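Side-chain contacts in leucine aminopeptidase 2 (Saccharomyces cerevisiae, PDB 2XQ0), which cleaves di- and tripeptides preferentially as a zinc-dependent aminopeptidase and also shows low epoxide hydrolase activity in vitro: residues K26-L31 and D65-D70; T434-Y439 and I445-D450; D581-V586 and P594-L599. All coordinates share one frame; numbering follows the deposited sequence.

Contact 1 (K26-L31 and D65-D70)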
loop_
_atom_site.group_PDB
_atom_site.type_symbol
_atom_site.label_atom_id
_atom_site.label_comp_id
_atom_site.label_asym_id
_atom_site.label_seq_id
_atom_site.Cartn_x
_atom_site.Cartn_y
_atom_site.Cartn_z
ATOM N N LYS A 26 -0.295 1.896 26.743
ATOM C CA LYS A 26 -0.023 3.158 27.435
ATOM C C LYS A 26 0.698 2.916 28.768
ATOM O O LYS A 26 1.212 3.852 29.382
ATOM C CB LYS A 26 -1.316 3.932 27.709
ATOM C CG LYS A 26 -2.085 4.401 26.490
ATOM C CD LYS A 26 -1.343 5.483 25.721
ATOM C CE LYS A 26 -2.299 6.272 24.818
ATOM N NZ LYS A 26 -1.584 7.275 23.964
ATOM N N ASP A 27 0.725 1.665 29.224
ATOM C CA ASP A 27 1.229 1.352 30.562
ATOM C C ASP A 27 2.691 0.939 30.566
ATOM O O ASP A 27 3.271 0.711 31.625
ATOM C CB ASP A 27 0.412 0.224 31.191
ATOM C CG ASP A 27 -1.006 0.642 31.523
ATOM O OD1 ASP A 27 -1.276 1.854 31.549
ATOM O OD2 ASP A 27 -1.853 -0.246 31.759
ATOM N N PHE A 28 3.277 0.812 29.383
ATOM C CA PHE A 28 4.641 0.326 29.262
ATOM C C PHE A 28 5.389 1.074 28.178
ATOM O O PHE A 28 4.783 1.616 27.254
ATOM C CB PHE A 28 4.652 -1.164 28.906
ATOM C CG PHE A 28 3.913 -2.025 29.879
ATOM C CD1 PHE A 28 4.558 -2.559 30.979
ATOM C CD2 PHE A 28 2.566 -2.305 29.692
ATOM C CE1 PHE A 28 3.877 -3.354 31.880
ATOM C CE2 PHE A 28 1.876 -3.094 30.596
ATOM C CZ PHE A 28 2.534 -3.627 31.686
ATOM N N ALA A 29 6.711 1.099 28.296
ATOM C CA ALA A 29 7.563 1.568 27.220
ATOM C C ALA A 29 8.273 0.353 26.650
ATOM O O ALA A 29 8.794 -0.465 27.404
ATOM C CB ALA A 29 8.568 2.560 27.743
ATOM N N VAL A 30 8.284 0.223 25.331
ATOM C CA VAL A 30 8.994 -0.882 24.701
ATOM C C VAL A 30 10.352 -0.381 24.247
ATOM O O VAL A 30 10.463 0.358 23.277
ATOM C CB VAL A 30 8.226 -1.496 23.515
ATOM C CG1 VAL A 30 9.049 -2.612 22.880
ATOM C CG2 VAL A 30 6.893 -2.035 23.968
ATOM N N LEU A 31 11.382 -0.794 24.974
ATOM C CA LEU A 31 12.740 -0.318 24.742
ATOM C C LEU A 31 13.467 -1.103 23.659
ATOM O O LEU A 31 14.365 -0.578 23.020
ATOM C CB LEU A 31 13.528 -0.385 26.047
ATOM C CG LEU A 31 12.768 0.300 27.191
ATOM C CD1 LEU A 31 13.540 0.216 28.486
ATOM C CD2 LEU A 31 12.450 1.747 26.808
ATOM N N ASP A 65 -1.457 -6.024 38.637
ATOM C CA ASP A 65 -0.788 -5.473 37.462
ATOM C C ASP A 65 -0.541 -6.552 36.410
ATOM O O ASP A 65 0.081 -7.578 36.685
ATOM C CB ASP A 65 0.528 -4.802 37.840
ATOM C CG ASP A 65 0.861 -3.647 36.927
ATOM O OD1 ASP A 65 2.007 -3.578 36.434
ATOM O OD2 ASP A 65 -0.041 -2.816 36.690
ATOM N N GLU A 66 -1.039 -6.311 35.203
ATOM C CA GLU A 66 -0.962 -7.297 34.140
ATOM C C GLU A 66 -0.416 -6.690 32.859
ATOM O O GLU A 66 -0.578 -5.494 32.612
ATOM C CB GLU A 66 -2.345 -7.877 33.856
ATOM C CG GLU A 66 -2.857 -8.851 34.895
ATOM C CD GLU A 66 -4.302 -9.241 34.648
ATOM O OE1 GLU A 66 -4.758 -10.253 35.231
ATOM O OE2 GLU A 66 -4.979 -8.536 33.867
ATOM N N LEU A 67 0.235 -7.532 32.064
ATOM C CA LEU A 67 0.589 -7.214 30.684
ATOM C C LEU A 67 -0.555 -7.729 29.846
ATOM O O LEU A 67 -1.005 -8.849 30.061
ATOM C CB LEU A 67 1.826 -8.001 30.255
ATOM C CG LEU A 67 3.235 -7.422 30.161
ATOM C CD1 LEU A 67 3.273 -6.185 29.272
ATOM C CD2 LEU A 67 3.786 -7.129 31.540
ATOM N N HIS A 68 -1.018 -6.931 28.890
ATOM C CA HIS A 68 -2.019 -7.374 27.936
ATOM C C HIS A 68 -1.392 -7.202 26.555
ATOM O O HIS A 68 -1.024 -6.088 26.170
ATOM C CB HIS A 68 -3.265 -6.493 27.988
ATOM C CG HIS A 68 -4.056 -6.618 29.250
ATOM N ND1 HIS A 68 -5.120 -5.794 29.540
ATOM C CD2 HIS A 68 -3.934 -7.460 30.305
ATOM C CE1 HIS A 68 -5.629 -6.126 30.713
ATOM N NE2 HIS A 68 -4.925 -7.135 31.197
ATOM N N LEU A 69 -1.264 -8.293 25.811
ATOM C CA LEU A 69 -0.741 -8.208 24.441
ATOM C C LEU A 69 -1.776 -8.687 23.421
ATOM O O LEU A 69 -2.726 -9.412 23.762
ATOM C CB LEU A 69 0.577 -8.987 24.285
ATOM C CG LEU A 69 1.832 -8.623 25.106
ATOM C CD1 LEU A 69 3.062 -9.386 24.625
ATOM C CD2 LEU A 69 2.138 -7.166 25.060
ATOM N N ASP A 70 -1.582 -8.265 22.171
ATOM C CA ASP A 70 -2.435 -8.631 21.050
ATOM C C ASP A 70 -1.938 -9.971 20.532
ATOM O O ASP A 70 -0.743 -10.183 20.466
ATOM C CB ASP A 70 -2.243 -7.616 19.906
ATOM C CG ASP A 70 -2.921 -6.276 20.161
ATOM O OD1 ASP A 70 -4.159 -6.267 20.305
ATOM O OD2 ASP A 70 -2.223 -5.225 20.149
HETATM O O HOH W 1 -1.070 -2.444 34.198
#
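Leu67 lays a methyl on the aromatic ring of Phe28. Leu67 CD1 is 3.7 Å from the Phe28 ring centroid and 16° off the normal, a CH-pi contact over one face. The methyl is displaced toward the ring's rim, so CZ and CE2 of Phe28 take the closest approach. CD2 of Leu67 also touches, 3.7 Å from CZ of Phe28. CG of Phe28 is anti to the carbonyl carbon, beside the backbone N (chi1 -57°), and this carries the ring toward 65-70. At the ring edge lies Glu66 O, 3.7 Å from Phe28 CZ. The Glu66 carbonyl accepts a hydrogen bond from Asn24 ND2. Both strands belong to the large sheet of the M1 N-terminal domain, where five strands separate them. Their side chains still meet, so the sheet curls, and Phe112 touches both Phe28 and Leu67. With an alanine at Phe28, both Leu67 methyls would probably lose their aromatic partner and a gap would be likely to open beside Phe112. On the other strand, His68 NE2 donates to Glu66 OE2 at 3.0 Å. The bond is nearly straight, 167° at the hydrogen, and lies close to the imidazole plane. It meets the anti side of the carboxylate.

Contact 2 (T434-Y439 and I445-D450)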
loop_
_atom_site.group_PDB
_atom_site.type_symbol
_atom_site.label_atom_id
_atom_site.label_comp_id
_atom_site.label_asym_id
_atom_site.label_seq_id
_atom_site.Cartn_x
_atom_site.Cartn_y
_atom_site.Cartn_z
ATOM N N THR A 434 1.366 21.837 15.020
ATOM C CA THR A 434 2.682 22.081 14.451
ATOM C C THR A 434 2.593 23.059 13.284
ATOM O O THR A 434 3.445 23.946 13.117
ATOM C CB THR A 434 3.315 20.774 13.963
ATOM O OG1 THR A 434 3.407 19.856 15.066
ATOM C CG2 THR A 434 4.706 21.052 13.386
ATOM N N LEU A 435 1.559 22.886 12.468
ATOM C CA LEU A 435 1.356 23.755 11.329
ATOM C C LEU A 435 1.174 25.170 11.858
ATOM O O LEU A 435 1.805 26.108 11.370
ATOM C CB LEU A 435 0.155 23.275 10.499
ATOM C CG LEU A 435 -0.207 23.976 9.183
ATOM C CD1 LEU A 435 0.875 23.798 8.113
ATOM C CD2 LEU A 435 -1.532 23.452 8.679
ATOM N N TYR A 436 0.339 25.323 12.884
ATOM C CA TYR A 436 0.073 26.652 13.438
ATOM C C TYR A 436 1.289 27.269 14.141
ATOM O O TYR A 436 1.550 28.452 13.991
ATOM C CB TYR A 436 -1.148 26.649 14.363
ATOM C CG TYR A 436 -2.468 26.878 13.653
ATOM C CD1 TYR A 436 -3.111 25.846 12.974
ATOM C CD2 TYR A 436 -3.075 28.129 13.668
ATOM C CE1 TYR A 436 -4.323 26.060 12.333
ATOM C CE2 TYR A 436 -4.280 28.355 13.024
ATOM C CZ TYR A 436 -4.898 27.321 12.360
ATOM O OH TYR A 436 -6.100 27.546 11.734
ATOM N N GLU A 437 2.044 26.472 14.889
ATOM C CA GLU A 437 3.241 27.004 15.535
ATOM C C GLU A 437 4.275 27.466 14.497
ATOM O O GLU A 437 5.016 28.427 14.728
ATOM C CB GLU A 437 3.866 25.974 16.479
ATOM C CG GLU A 437 2.957 25.517 17.605
ATOM C CD GLU A 437 3.377 24.169 18.181
ATOM O OE1 GLU A 437 4.283 23.522 17.605
ATOM O OE2 GLU A 437 2.791 23.755 19.207
ATOM N N PHE A 438 4.316 26.789 13.352
ATOM C CA PHE A 438 5.335 27.074 12.349
ATOM C C PHE A 438 5.068 28.360 11.551
ATOM O O PHE A 438 6.004 29.052 11.146
ATOM C CB PHE A 438 5.528 25.885 11.398
ATOM C CG PHE A 438 6.731 26.018 10.524
ATOM C CD1 PHE A 438 7.995 25.754 11.024
ATOM C CD2 PHE A 438 6.607 26.443 9.222
ATOM C CE1 PHE A 438 9.125 25.893 10.224
ATOM C CE2 PHE A 438 7.731 26.591 8.412
ATOM C CZ PHE A 438 8.989 26.316 8.919
ATOM N N TYR A 439 3.796 28.677 11.336
ATOM C CA TYR A 439 3.423 29.832 10.525
ATOM C C TYR A 439 2.686 30.929 11.316
ATOM O O TYR A 439 1.516 31.221 11.038
ATOM C CB TYR A 439 2.535 29.383 9.359
ATOM C CG TYR A 439 3.216 28.544 8.294
ATOM C CD1 TYR A 439 4.078 29.121 7.369
ATOM C CD2 TYR A 439 2.962 27.186 8.190
ATOM C CE1 TYR A 439 4.690 28.362 6.379
ATOM C CE2 TYR A 439 3.560 26.418 7.197
ATOM C CZ TYR A 439 4.423 27.012 6.297
ATOM O OH TYR A 439 5.021 26.252 5.319
ATOM N N ILE A 445 -4.442 33.079 7.074
ATOM C CA ILE A 445 -4.557 32.123 5.972
ATOM C C ILE A 445 -4.963 30.734 6.459
ATOM O O ILE A 445 -5.763 30.061 5.814
ATOM C CB ILE A 445 -3.256 32.024 5.171
ATOM C CG1 ILE A 445 -3.024 33.318 4.376
ATOM C CG2 ILE A 445 -3.274 30.798 4.251
ATOM C CD1 ILE A 445 -1.994 33.189 3.251
ATOM N N LEU A 446 -4.431 30.309 7.603
ATOM C CA LEU A 446 -4.734 28.971 8.118
ATOM C C LEU A 446 -6.122 28.920 8.735
ATOM O O LEU A 446 -6.788 27.885 8.699
ATOM C CB LEU A 446 -3.688 28.506 9.139
ATOM C CG LEU A 446 -2.277 28.188 8.650
ATOM C CD1 LEU A 446 -1.352 27.953 9.835
ATOM C CD2 LEU A 446 -2.281 26.970 7.723
ATOM N N ASP A 447 -6.549 30.038 9.314
ATOM C CA ASP A 447 -7.889 30.137 9.894
ATOM C C ASP A 447 -8.981 30.208 8.818
ATOM O O ASP A 447 -10.154 29.973 9.100
ATOM C CB ASP A 447 -7.992 31.336 10.850
ATOM C CG ASP A 447 -7.309 31.083 12.194
ATOM O OD1 ASP A 447 -7.198 29.905 12.612
ATOM O OD2 ASP A 447 -6.890 32.068 12.840
ATOM N N SER A 448 -8.594 30.514 7.585
ATOM C CA SER A 448 -9.542 30.519 6.476
ATOM C C SER A 448 -9.794 29.116 5.918
ATOM O O SER A 448 -10.770 28.902 5.199
ATOM C CB SER A 448 -9.079 31.452 5.358
ATOM O OG SER A 448 -8.242 30.775 4.433
ATOM N N VAL A 449 -8.911 28.168 6.234
ATOM C CA VAL A 449 -9.096 26.780 5.814
ATOM C C VAL A 449 -10.324 26.199 6.509
ATOM O O VAL A 449 -10.418 26.239 7.733
ATOM C CB VAL A 449 -7.869 25.901 6.181
ATOM C CG1 VAL A 449 -8.168 24.421 5.927
ATOM C CG2 VAL A 449 -6.638 26.337 5.404
ATOM N N ASP A 450 -11.272 25.671 5.742
ATOM C CA ASP A 450 -12.443 25.041 6.350
ATOM C C ASP A 450 -12.046 23.669 6.919
ATOM O O ASP A 450 -12.305 22.627 6.304
ATOM C CB ASP A 450 -13.543 24.891 5.307
ATOM C CG ASP A 450 -14.851 24.377 5.893
ATOM O OD1 ASP A 450 -14.945 24.163 7.131
ATOM O OD2 ASP A 450 -15.794 24.190 5.091
#
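The Tyr436 ring has CD1 of Leu446 centred over one face. This methyl is 4.0 Å from the ring centroid and only 6° off the normal, a CH-pi contact. Near the plane, at the hydroxyl end of the ring's edge, lies Asp447 OD1. The Tyr439 ring is covered on one face by its own neighbour, with CD2 of Phe438 3.6 Å above the plane. Tyr436 OH donates to Asp447 OD1 at 2.7 Å. It reaches that oxygen on the anti side, 35° out of the carboxylate plane. The other oxygen, OD2, forms a salt bridge with Lys443, so the two carboxylate oxygens of Asp447 have different partners. The contact joins the consecutive helices 428-438 and 443-447 of the peptidase M1 domain across a short connection, well away from the zinc site. Leu446 fills the space between them, and its two methyls have different partners. Leu446 CD2 packs on Leu435 CD2 at 3.7 Å. Leu446 CD1, over the Tyr436 ring, also lies 4.2 Å from Tyr439 CB. Leu446 CB adds a contact with Tyr436 CZ at 3.6 Å. With chi1 at -176°, Leu435 CG sits beside its carbonyl carbon, and its branch turns toward Leu446. Trp451 NE1 hydrogen-bonds Leu446 O. The hydroxyl of Tyr439 points to a different neighbour and bonds Glu409 O.

Contact 3 (D581-V586 and P594-L599)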
loop_
_atom_site.group_PDB
_atom_site.type_symbol
_atom_site.label_atom_id
_atom_site.label_comp_id
_atom_site.label_asym_id
_atom_site.label_seq_id
_atom_site.Cartn_x
_atom_site.Cartn_y
_atom_site.Cartn_z
ATOM N N ASP A 581 -7.036 -16.663 -18.817
ATOM C CA ASP A 581 -5.702 -17.227 -18.613
ATOM C C ASP A 581 -4.711 -16.228 -18.022
ATOM O O ASP A 581 -3.857 -16.604 -17.227
ATOM C CB ASP A 581 -5.138 -17.775 -19.922
ATOM C CG ASP A 581 -5.999 -18.871 -20.518
ATOM O OD1 ASP A 581 -6.585 -19.672 -19.752
ATOM O OD2 ASP A 581 -6.080 -18.925 -21.762
ATOM N N TRP A 582 -4.812 -14.966 -18.435
ATOM C CA TRP A 582 -3.958 -13.915 -17.883
ATOM C C TRP A 582 -4.170 -13.773 -16.373
ATOM O O TRP A 582 -3.225 -13.549 -15.606
ATOM C CB TRP A 582 -4.251 -12.586 -18.568
ATOM C CG TRP A 582 -3.413 -11.439 -18.084
ATOM C CD1 TRP A 582 -2.119 -11.164 -18.428
ATOM C CD2 TRP A 582 -3.817 -10.397 -17.186
ATOM N NE1 TRP A 582 -1.690 -10.023 -17.796
ATOM C CE2 TRP A 582 -2.713 -9.528 -17.031
ATOM C CE3 TRP A 582 -5.001 -10.114 -16.498
ATOM C CZ2 TRP A 582 -2.761 -8.392 -16.216
ATOM C CZ3 TRP A 582 -5.045 -8.986 -15.687
ATOM C CH2 TRP A 582 -3.936 -8.139 -15.555
ATOM N N LEU A 583 -5.427 -13.899 -15.962
ATOM C CA LEU A 583 -5.809 -13.775 -14.566
ATOM C C LEU A 583 -5.167 -14.895 -13.741
ATOM O O LEU A 583 -5.056 -14.815 -12.514
ATOM C CB LEU A 583 -7.331 -13.825 -14.463
ATOM C CG LEU A 583 -7.986 -12.881 -13.463
ATOM C CD1 LEU A 583 -7.348 -13.051 -12.098
ATOM C CD2 LEU A 583 -7.853 -11.469 -13.934
ATOM N N GLY A 584 -4.734 -15.946 -14.424
ATOM C CA GLY A 584 -4.056 -17.039 -13.759
ATOM C C GLY A 584 -2.569 -16.774 -13.658
ATOM O O GLY A 584 -1.814 -17.600 -13.136
ATOM N N THR A 585 -2.150 -15.614 -14.159
ATOM C CA THR A 585 -0.734 -15.261 -14.183
ATOM C C THR A 585 -0.390 -14.126 -13.208
ATOM O O THR A 585 0.777 -13.936 -12.870
ATOM C CB THR A 585 -0.255 -14.900 -15.621
ATOM O OG1 THR A 585 -0.664 -13.571 -15.954
ATOM C CG2 THR A 585 -0.829 -15.884 -16.650
ATOM N N VAL A 586 -1.402 -13.382 -12.758
ATOM C CA VAL A 586 -1.195 -12.287 -11.804
ATOM C C VAL A 586 -1.982 -12.477 -10.503
ATOM O O VAL A 586 -3.005 -13.152 -10.484
ATOM C CB VAL A 586 -1.530 -10.890 -12.417
ATOM C CG1 VAL A 586 -0.594 -10.567 -13.580
ATOM C CG2 VAL A 586 -2.986 -10.823 -12.864
ATOM N N PRO A 594 -10.947 -6.694 -10.036
ATOM C CA PRO A 594 -11.711 -6.125 -11.144
ATOM C C PRO A 594 -11.771 -7.090 -12.320
ATOM O O PRO A 594 -12.776 -7.131 -13.025
ATOM C CB PRO A 594 -10.893 -4.887 -11.542
ATOM C CG PRO A 594 -10.032 -4.582 -10.357
ATOM C CD PRO A 594 -9.741 -5.906 -9.719
ATOM N N GLY A 595 -10.697 -7.844 -12.538
ATOM C CA GLY A 595 -10.629 -8.769 -13.656
ATOM C C GLY A 595 -11.719 -9.823 -13.578
ATOM O O GLY A 595 -12.392 -10.133 -14.572
ATOM N N TYR A 596 -11.893 -10.373 -12.383
ATOM C CA TYR A 596 -12.944 -11.341 -12.136
ATOM C C TYR A 596 -14.337 -10.721 -12.242
ATOM O O TYR A 596 -15.276 -11.379 -12.690
ATOM C CB TYR A 596 -12.730 -12.052 -10.789
ATOM C CG TYR A 596 -11.816 -13.244 -10.911
ATOM C CD1 TYR A 596 -12.274 -14.441 -11.447
ATOM C CD2 TYR A 596 -10.488 -13.172 -10.511
ATOM C CE1 TYR A 596 -11.439 -15.538 -11.573
ATOM C CE2 TYR A 596 -9.650 -14.263 -10.629
ATOM C CZ TYR A 596 -10.122 -15.440 -11.162
ATOM O OH TYR A 596 -9.272 -16.523 -11.277
ATOM N N ARG A 597 -14.470 -9.455 -11.854
ATOM C CA ARG A 597 -15.753 -8.775 -12.002
ATOM C C ARG A 597 -16.066 -8.594 -13.474
ATOM O O ARG A 597 -17.194 -8.815 -13.910
ATOM C CB ARG A 597 -15.766 -7.425 -11.287
ATOM C CG ARG A 597 -15.790 -7.523 -9.762
ATOM C CD ARG A 597 -16.300 -6.220 -9.177
ATOM N NE ARG A 597 -16.123 -6.149 -7.732
ATOM C CZ ARG A 597 -16.501 -5.113 -6.989
ATOM N NH1 ARG A 597 -17.078 -4.062 -7.557
ATOM N NH2 ARG A 597 -16.301 -5.125 -5.679
ATOM N N LEU A 598 -15.052 -8.190 -14.238
ATOM C CA LEU A 598 -15.184 -8.046 -15.684
ATOM C C LEU A 598 -15.558 -9.364 -16.379
ATOM O O LEU A 598 -16.546 -9.427 -17.116
ATOM C CB LEU A 598 -13.901 -7.458 -16.283
ATOM C CG LEU A 598 -13.784 -5.930 -16.248
ATOM C CD1 LEU A 598 -14.846 -5.301 -17.142
ATOM C CD2 LEU A 598 -13.882 -5.373 -14.830
ATOM N N LEU A 599 -14.778 -10.415 -16.138
ATOM C CA LEU A 599 -15.020 -11.700 -16.793
ATOM C C LEU A 599 -16.378 -12.304 -16.413
ATOM O O LEU A 599 -17.010 -12.976 -17.229
ATOM C CB LEU A 599 -13.882 -12.697 -16.514
ATOM C CG LEU A 599 -13.882 -13.947 -17.408
ATOM C CD1 LEU A 599 -13.724 -13.578 -18.894
ATOM C CD2 LEU A 599 -12.819 -14.959 -16.967
#
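Trp582 O is gripped twice by Thr585. Thr585 OG1 donates to Trp582 O at 2.6 Å, and Thr585 N at 2.7 Å. The OG1 bond lies in the carbonyl plane, on a lone pair, with a C=O...donor angle of 132°. Together these bonds secure the turn that holds Leu583. The contact belongs to the helical C-terminal domain of this leukotriene A4 hydrolase relative. Leu583, at the C-terminal end of the 576-582 region, packs there on the following helix 589-600. Leu583 CD2 lies 3.9 Å from Gly595 CA, so this methyl rests on the helix backbone. Glycine is what makes this close approach possible, because a CB on residue 595 would run into that methyl. Leu583 also meets Tyr596, and the two side chains pass at a slant. Leu583 CG lies 3.6 Å from Tyr596 CE2. The CD1 methyl is modelled too close to that ring, so its place is doubtful. The side chain of Leu583 also touches Val592, one turn earlier on helix 589-600. The polar end of Tyr596 has its partner outside the two segments, since its OH is hydrogen-bonded to Tyr618 OH. Tyr618 OH also bonds Leu583 O, so one hydroxyl ties both sides of the contact. Helix 604-614 packs on the Tyr596 ring through Thr610 and Phe614. The side chain of Leu583 is about 12 Å from that of Pro272, a substrate-binding residue, so this packing is not itself part of the site. Beside it, the Trp582 indole has Val586 CG2 over one face, 3.8 Å above the plane and displaced toward the rim.

In the fold
The three contacts follow one another along the chain, each closing before the next opens. Contact 1 lies in the large sheet of the N-terminal domain. Contact 2 joins helices 428-438 and 443-447 of the peptidase domain, and contact 3 joins the 576-582 region to helix 589-600 in the C-terminal domain. They share no strand or helix. The centres of contacts 1 and 2 are about 36 Å apart, and that of contact 3 is about 45 and 47 Å from them. It lies across the chain's centre from both. Each contact packs one domain of this M1 enzyme internally, and none joins two domains. Contacts 2 and 3 join chain neighbours, whereas contact 1 reaches across five strands.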